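Local coordinates for protein NDP-rhamnosyltransferase (Saccharopolyspora spinosa, PDB 3TSA) that belongs to the GT-B clan of two-domain glycosyltransferases and is named an NDP-rhamnosyltransferase, SpnG, at residues Leu284-Gly294 against Thr301-Leu312; Asn324-Ile332 against Gly358-Leu366. All blocks are in the same frame, centred on the assembly; numbering follows the deposited sequence.

Contact 1 of 2, residues Leu284-Gly294 against Thr301-Leu312; sequences LRTCELVICAG and TATRLGIPQLVL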
# COMPACT_ATOMS: atom_id res chain seq x y z
N LEU A 284 18.04 -6.67 5.68
CA LEU A 284 18.30 -7.97 6.21
C LEU A 284 19.29 -8.83 5.39
O LEU A 284 20.01 -9.68 5.95
CB LEU A 284 16.98 -8.69 6.51
CG LEU A 284 17.04 -9.70 7.63
CD1 LEU A 284 17.58 -9.25 9.05
CD2 LEU A 284 15.66 -10.35 7.79
N ARG A 285 19.36 -8.64 4.07
CA ARG A 285 20.33 -9.41 3.30
C ARG A 285 21.79 -9.20 3.74
O ARG A 285 22.68 -10.03 3.44
CB ARG A 285 20.16 -9.03 1.83
CG ARG A 285 18.90 -9.57 1.27
CD ARG A 285 18.76 -8.95 -0.17
NE ARG A 285 17.48 -9.27 -0.85
CZ ARG A 285 16.29 -8.68 -0.60
NH1 ARG A 285 16.15 -7.74 0.33
NH2 ARG A 285 15.18 -9.06 -1.28
N THR A 286 22.07 -8.11 4.44
CA THR A 286 23.42 -7.90 4.92
C THR A 286 23.64 -8.52 6.30
O THR A 286 24.69 -8.25 6.93
CB THR A 286 23.74 -6.41 5.12
OG1 THR A 286 22.96 -5.89 6.19
CG2 THR A 286 23.43 -5.61 3.84
N CYS A 287 22.69 -9.30 6.78
CA CYS A 287 22.84 -9.89 8.18
C CYS A 287 23.10 -11.37 8.10
O CYS A 287 22.57 -12.05 7.16
CB CYS A 287 21.56 -9.70 8.95
SG CYS A 287 21.21 -7.94 9.31
N GLU A 288 23.86 -11.92 9.08
CA GLU A 288 24.13 -13.35 8.97
C GLU A 288 23.20 -14.16 9.92
O GLU A 288 23.21 -15.38 9.86
CB GLU A 288 25.59 -13.64 9.40
CG GLU A 288 26.58 -13.19 8.32
CD GLU A 288 27.98 -13.52 8.78
OE1 GLU A 288 28.30 -14.71 8.86
OE2 GLU A 288 28.71 -12.61 9.15
N LEU A 289 22.44 -13.46 10.76
CA LEU A 289 21.58 -14.15 11.75
C LEU A 289 20.47 -13.19 12.16
O LEU A 289 20.76 -11.97 12.20
CB LEU A 289 22.43 -14.59 12.96
CG LEU A 289 21.74 -15.21 14.18
CD1 LEU A 289 21.11 -16.55 13.82
CD2 LEU A 289 22.69 -15.34 15.39
N VAL A 290 19.25 -13.70 12.44
CA VAL A 290 18.20 -12.88 12.96
C VAL A 290 17.84 -13.46 14.34
O VAL A 290 17.67 -14.69 14.41
CB VAL A 290 16.91 -12.90 12.10
CG1 VAL A 290 15.79 -12.02 12.81
CG2 VAL A 290 17.28 -12.27 10.80
N ILE A 291 17.81 -12.64 15.38
CA ILE A 291 17.31 -13.21 16.69
C ILE A 291 15.91 -12.60 16.81
O ILE A 291 15.74 -11.36 16.77
CB ILE A 291 18.18 -12.71 17.93
CG1 ILE A 291 19.60 -13.27 17.86
CG2 ILE A 291 17.53 -13.18 19.26
CD1 ILE A 291 20.66 -12.57 18.73
N CYS A 292 14.91 -13.46 17.01
CA CYS A 292 13.53 -13.00 17.03
C CYS A 292 12.69 -13.89 17.92
O CYS A 292 13.18 -14.88 18.47
CB CYS A 292 12.96 -12.97 15.62
SG CYS A 292 12.97 -14.60 14.75
N ALA A 293 11.39 -13.61 18.00
CA ALA A 293 10.56 -14.43 18.92
C ALA A 293 9.80 -15.51 18.09
O ALA A 293 9.13 -16.42 18.68
CB ALA A 293 9.58 -13.51 19.68
N GLY A 294 9.88 -15.44 16.75
CA GLY A 294 9.22 -16.45 15.91
C GLY A 294 7.89 -15.99 15.30
O GLY A 294 7.20 -16.75 14.67
N THR A 301 10.38 -13.31 6.65
CA THR A 301 11.23 -12.43 5.84
C THR A 301 12.64 -12.98 5.89
O THR A 301 13.31 -13.07 4.86
CB THR A 301 11.19 -10.99 6.35
OG1 THR A 301 9.89 -10.45 6.12
CG2 THR A 301 12.21 -10.11 5.67
N ALA A 302 13.12 -13.32 7.12
CA ALA A 302 14.42 -13.93 7.25
C ALA A 302 14.49 -15.22 6.38
O ALA A 302 15.47 -15.39 5.62
CB ALA A 302 14.78 -14.21 8.72
N THR A 303 13.48 -16.07 6.48
CA THR A 303 13.53 -17.42 5.85
C THR A 303 13.54 -17.21 4.31
O THR A 303 14.39 -17.79 3.60
CB THR A 303 12.35 -18.24 6.31
OG1 THR A 303 12.59 -18.50 7.68
CG2 THR A 303 12.34 -19.61 5.59
N ARG A 304 12.69 -16.30 3.84
CA ARG A 304 12.64 -15.93 2.40
C ARG A 304 14.01 -15.53 1.83
O ARG A 304 14.39 -15.88 0.69
CB ARG A 304 11.55 -14.85 2.14
CG ARG A 304 11.52 -14.32 0.73
CD ARG A 304 11.26 -15.38 -0.36
NE ARG A 304 11.35 -14.75 -1.69
CZ ARG A 304 12.48 -14.60 -2.38
NH1 ARG A 304 13.64 -15.06 -1.91
NH2 ARG A 304 12.43 -13.99 -3.57
N LEU A 305 14.81 -14.82 2.64
CA LEU A 305 16.07 -14.29 2.25
C LEU A 305 17.26 -15.25 2.56
O LEU A 305 18.44 -14.90 2.39
CB LEU A 305 16.23 -12.89 2.90
CG LEU A 305 15.33 -11.74 2.45
CD1 LEU A 305 15.68 -10.47 3.27
CD2 LEU A 305 15.57 -11.59 0.94
N GLY A 306 16.96 -16.42 3.11
CA GLY A 306 17.94 -17.50 3.40
C GLY A 306 18.79 -17.18 4.64
O GLY A 306 19.91 -17.66 4.75
N ILE A 307 18.23 -16.44 5.60
CA ILE A 307 18.96 -15.97 6.79
C ILE A 307 18.52 -16.84 8.00
O ILE A 307 17.35 -16.90 8.35
CB ILE A 307 18.65 -14.53 7.09
CG1 ILE A 307 18.88 -13.56 5.90
CG2 ILE A 307 19.53 -14.03 8.31
CD1 ILE A 307 20.24 -13.69 5.31
N PRO A 308 19.49 -17.53 8.62
CA PRO A 308 19.07 -18.36 9.75
C PRO A 308 18.65 -17.53 10.95
O PRO A 308 18.97 -16.35 11.07
CB PRO A 308 20.29 -19.20 10.09
CG PRO A 308 21.44 -18.50 9.55
CD PRO A 308 20.93 -17.64 8.34
N GLN A 309 17.93 -18.18 11.87
CA GLN A 309 17.35 -17.49 13.00
C GLN A 309 17.63 -18.22 14.29
O GLN A 309 17.68 -19.44 14.35
CB GLN A 309 15.81 -17.31 12.88
CG GLN A 309 15.41 -16.58 11.59
CD GLN A 309 14.46 -17.38 10.76
OE1 GLN A 309 14.76 -17.74 9.62
NE2 GLN A 309 13.34 -17.72 11.34
N LEU A 310 17.82 -17.40 15.31
CA LEU A 310 17.85 -17.91 16.70
C LEU A 310 16.50 -17.43 17.29
O LEU A 310 16.28 -16.24 17.36
CB LEU A 310 18.97 -17.19 17.38
CG LEU A 310 19.66 -17.91 18.56
CD1 LEU A 310 20.74 -17.12 19.31
CD2 LEU A 310 18.86 -18.78 19.38
N VAL A 311 15.66 -18.38 17.74
CA VAL A 311 14.26 -18.08 17.97
C VAL A 311 13.99 -18.23 19.47
O VAL A 311 14.40 -19.21 20.07
CB VAL A 311 13.33 -19.02 17.21
CG1 VAL A 311 11.89 -18.45 17.28
CG2 VAL A 311 13.73 -19.09 15.68
N LEU A 312 13.43 -17.19 20.05
CA LEU A 312 13.02 -17.25 21.48
C LEU A 312 11.53 -17.21 21.54
O LEU A 312 10.90 -16.19 21.81
CB LEU A 312 13.64 -16.06 22.20
CG LEU A 312 15.18 -15.84 22.35
CD1 LEU A 312 15.88 -15.68 21.10
CD2 LEU A 312 15.29 -14.49 23.09

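Contact 2 of 2, residues Asn324-Ile332 against Gly358-Leu366; sequences NLAAAGAGI and GFAAAAIKL. Unlike the reference sequence in segment 358-366: Ala361 (reference Ser).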
# COMPACT_ATOMS: atom_id res chain seq x y z
N ASN A 324 10.35 -26.26 14.53
CA ASN A 324 10.38 -26.86 13.20
C ASN A 324 11.49 -26.24 12.40
O ASN A 324 12.18 -26.94 11.64
CB ASN A 324 9.03 -26.68 12.51
CG ASN A 324 7.89 -27.48 13.24
OD1 ASN A 324 8.12 -28.28 14.19
ND2 ASN A 324 6.66 -27.16 12.84
N LEU A 325 11.74 -24.95 12.62
CA LEU A 325 12.89 -24.29 11.99
C LEU A 325 14.23 -24.96 12.41
O LEU A 325 15.10 -25.22 11.60
CB LEU A 325 12.93 -22.83 12.45
CG LEU A 325 14.08 -22.08 11.70
CD1 LEU A 325 13.67 -21.75 10.32
CD2 LEU A 325 14.51 -20.82 12.33
N ALA A 326 14.39 -25.22 13.69
CA ALA A 326 15.60 -25.91 14.19
C ALA A 326 15.71 -27.30 13.62
O ALA A 326 16.79 -27.71 13.24
CB ALA A 326 15.57 -25.97 15.75
N ALA A 327 14.60 -28.02 13.57
CA ALA A 327 14.66 -29.38 12.98
C ALA A 327 15.14 -29.33 11.56
O ALA A 327 15.86 -30.23 11.10
CB ALA A 327 13.32 -30.10 13.11
N ALA A 328 14.77 -28.25 10.85
CA ALA A 328 15.22 -27.99 9.45
C ALA A 328 16.68 -27.69 9.29
O ALA A 328 17.19 -27.65 8.15
CB ALA A 328 14.39 -26.88 8.80
N GLY A 329 17.38 -27.45 10.41
CA GLY A 329 18.80 -27.07 10.39
C GLY A 329 19.01 -25.57 10.18
O GLY A 329 20.13 -25.16 10.03
N ALA A 330 17.92 -24.79 10.08
CA ALA A 330 17.98 -23.38 9.61
C ALA A 330 18.04 -22.42 10.78
O ALA A 330 17.90 -21.20 10.59
CB ALA A 330 16.70 -23.02 8.69
N GLY A 331 18.17 -22.97 11.99
CA GLY A 331 18.20 -22.04 13.15
C GLY A 331 18.38 -22.83 14.43
O GLY A 331 18.56 -24.09 14.41
N ILE A 332 18.35 -22.08 15.51
CA ILE A 332 18.43 -22.69 16.85
C ILE A 332 17.21 -22.19 17.62
O ILE A 332 16.85 -21.01 17.52
CB ILE A 332 19.78 -22.33 17.52
CG1 ILE A 332 20.94 -23.14 16.88
CG2 ILE A 332 19.73 -22.70 19.05
CD1 ILE A 332 22.28 -22.71 17.37
N GLY A 358 26.23 -24.23 7.24
CA GLY A 358 25.10 -25.15 7.09
C GLY A 358 23.78 -24.56 7.55
O GLY A 358 22.74 -24.94 7.01
N PHE A 359 23.82 -23.63 8.51
CA PHE A 359 22.55 -23.06 8.92
C PHE A 359 21.94 -22.22 7.78
O PHE A 359 20.76 -22.39 7.46
CB PHE A 359 22.73 -22.20 10.16
CG PHE A 359 22.91 -23.01 11.43
CD1 PHE A 359 21.80 -23.47 12.12
CD2 PHE A 359 24.22 -23.34 11.87
CE1 PHE A 359 21.96 -24.27 13.25
CE2 PHE A 359 24.40 -24.05 13.10
CZ PHE A 359 23.26 -24.53 13.75
N ALA A 360 22.76 -21.37 7.13
CA ALA A 360 22.32 -20.54 6.06
C ALA A 360 21.88 -21.47 4.91
O ALA A 360 20.88 -21.18 4.23
CB ALA A 360 23.46 -19.63 5.56
N ALA A 361 22.62 -22.55 4.70
CA ALA A 361 22.28 -23.50 3.59
C ALA A 361 20.90 -24.12 3.79
O ALA A 361 20.11 -24.23 2.86
CB ALA A 361 23.31 -24.57 3.45
N ALA A 362 20.62 -24.54 5.03
CA ALA A 362 19.29 -25.04 5.41
C ALA A 362 18.23 -23.98 5.28
O ALA A 362 17.12 -24.28 4.86
CB ALA A 362 19.35 -25.57 6.89
N ALA A 363 18.55 -22.72 5.64
CA ALA A 363 17.55 -21.67 5.46
C ALA A 363 17.25 -21.43 3.95
O ALA A 363 16.11 -21.12 3.61
CB ALA A 363 17.98 -20.37 6.09
N ILE A 364 18.27 -21.57 3.08
CA ILE A 364 18.04 -21.44 1.64
C ILE A 364 17.11 -22.57 1.13
O ILE A 364 16.25 -22.35 0.25
CB ILE A 364 19.36 -21.37 0.89
CG1 ILE A 364 20.08 -20.01 1.19
CG2 ILE A 364 19.10 -21.56 -0.67
CD1 ILE A 364 19.48 -18.80 0.52
N LYS A 365 17.27 -23.78 1.66
CA LYS A 365 16.27 -24.85 1.31
C LYS A 365 14.82 -24.44 1.60
O LYS A 365 13.88 -24.63 0.80
CB LYS A 365 16.65 -26.23 1.96
CG LYS A 365 17.96 -26.77 1.36
CD LYS A 365 17.75 -27.21 -0.08
CE LYS A 365 19.00 -27.78 -0.64
NZ LYS A 365 18.54 -28.53 -1.79
N LEU A 366 14.61 -23.82 2.76
CA LEU A 366 13.29 -23.35 3.12
C LEU A 366 12.86 -22.21 2.17
O LEU A 366 11.69 -22.11 1.79
CB LEU A 366 13.27 -22.86 4.58
CG LEU A 366 13.50 -23.99 5.61
CD1 LEU A 366 13.70 -23.36 7.03
CD2 LEU A 366 12.32 -24.89 5.77
O HOH W 1 16.40 -27.19 5.59

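Contact 1 of 2, residues Leu284-Gly294 against Thr301-Leu312
Val290 and Gln309 begin a parallel pairing that Ile291 with Leu310 and Cys292 with Val311 carry onward. Four backbone hydrogen bonds hold it, from Val290 N to Pro308 O (3.0 Å) as far as Leu312 N to Cys292 O (2.8 Å), the last nearly straight at 173°. On one face of the sheet Ile291 and Leu310 lie side by side, CG1 against CB, while CG2 of Ile291 meets CD1 of Leu312 at 3.5 Å; branched aliphatic chains suit a strand so deeply buried. On the other face Val290 holds CG2 anti to its carbonyl carbon, which leads this methyl to Ala302 CB and Ile307 CG2, each 3.8 Å away. The small Ala302 lets helix 296-304 lie close over the strand. Strand 289-292, this helix and strand 309-311 form a beta-alpha-beta unit of the Rossmann-like C-terminal half of a GT-B fold. Gly306 ends the helix in a Schellman motif, its positive phi easy for glycine, and Ile307 then turns inward, CD1 reaching Cys287 O at 3.4 Å. Toward solvent the contact passes to the partly exposed Leu305, whose CD1 packs on Leu284 CB, and the exposed Arg285. Leu305 crosses the extended Arg285 at about a right angle and puts CD2 over one face of the guanidinium, 3.4 Å from CZ. A long arginine suits this margin, because its NH2 continues to a salt bridge with Glu31 of the second subunit.

Contact 2 of 2, residues Asn324-Ile332 against Gly358-Leu366
The Phe359 ring turns its edge to the backbone of Ala330 and Gly331. Gly331 N lies at that edge in the ring plane, 3.7 Å from CD1, and Gly331 O is also near the plane, 3.6 Å from CE1. Gly329 O and Ile332 CG1 approach obliquely, the oxygen 3.2 Å from CD1. Phe359 carries CG anti to its carbonyl carbon (chi1 -75°), which carries the ring away from the helix to lie alongside Ala330 and Gly331. Gly329 O also receives a CA-H...O contact from Phe359 CA, almost straight at 165°.

One turn on, the small Ala362 suits a close approach: its CB sits 3.3 Å from Ala328 O and is as close to Gly329 O. Gly329 closes helix 318-327 with a Schellman motif, and its positive phi and lack of a side chain suit a place pressed against Ala362. Ala330 follows, its CB near Ala363 CB and tight against Leu366 CD1 at 3.4 Å. That leucine methyl also meets Leu325 CD1 and Ala328 CB, so one branched side chain fills the corner between the helix end and the turn. On the more open side a water donates hydrogen bonds to Ala328 O (2.7 Å) and Ala362 O, bridging the two backbones.

Helix 358-371 thus lies against the link between helix 318-327 and strand 331-333, with Phe359 also touching Thr352 and Val353 of helix 343-354 and Pro308 at the approach to strand 309-311.

In the fold
Along the chain, strand 289-292 comes first; contact 1 closes the short loop through helix 296-304, bringing strand 309-311 beside it. The chain then runs through helix 318-327 to strand 331-333, which pairs with strand 309-311 on the side away from 289-292: Gln309 O and Val311 N probably bond to Ile332 N and O. Contact 2 closes later and spans more chain, as helix 343-354 intervenes before helix 358-371 returns to the turn at 328-330. The two contacts are in series, neither nested nor crossed. Contact 1 builds the interior of the C-terminal sheet; contact 2 ties a late helix to its 331-333 edge.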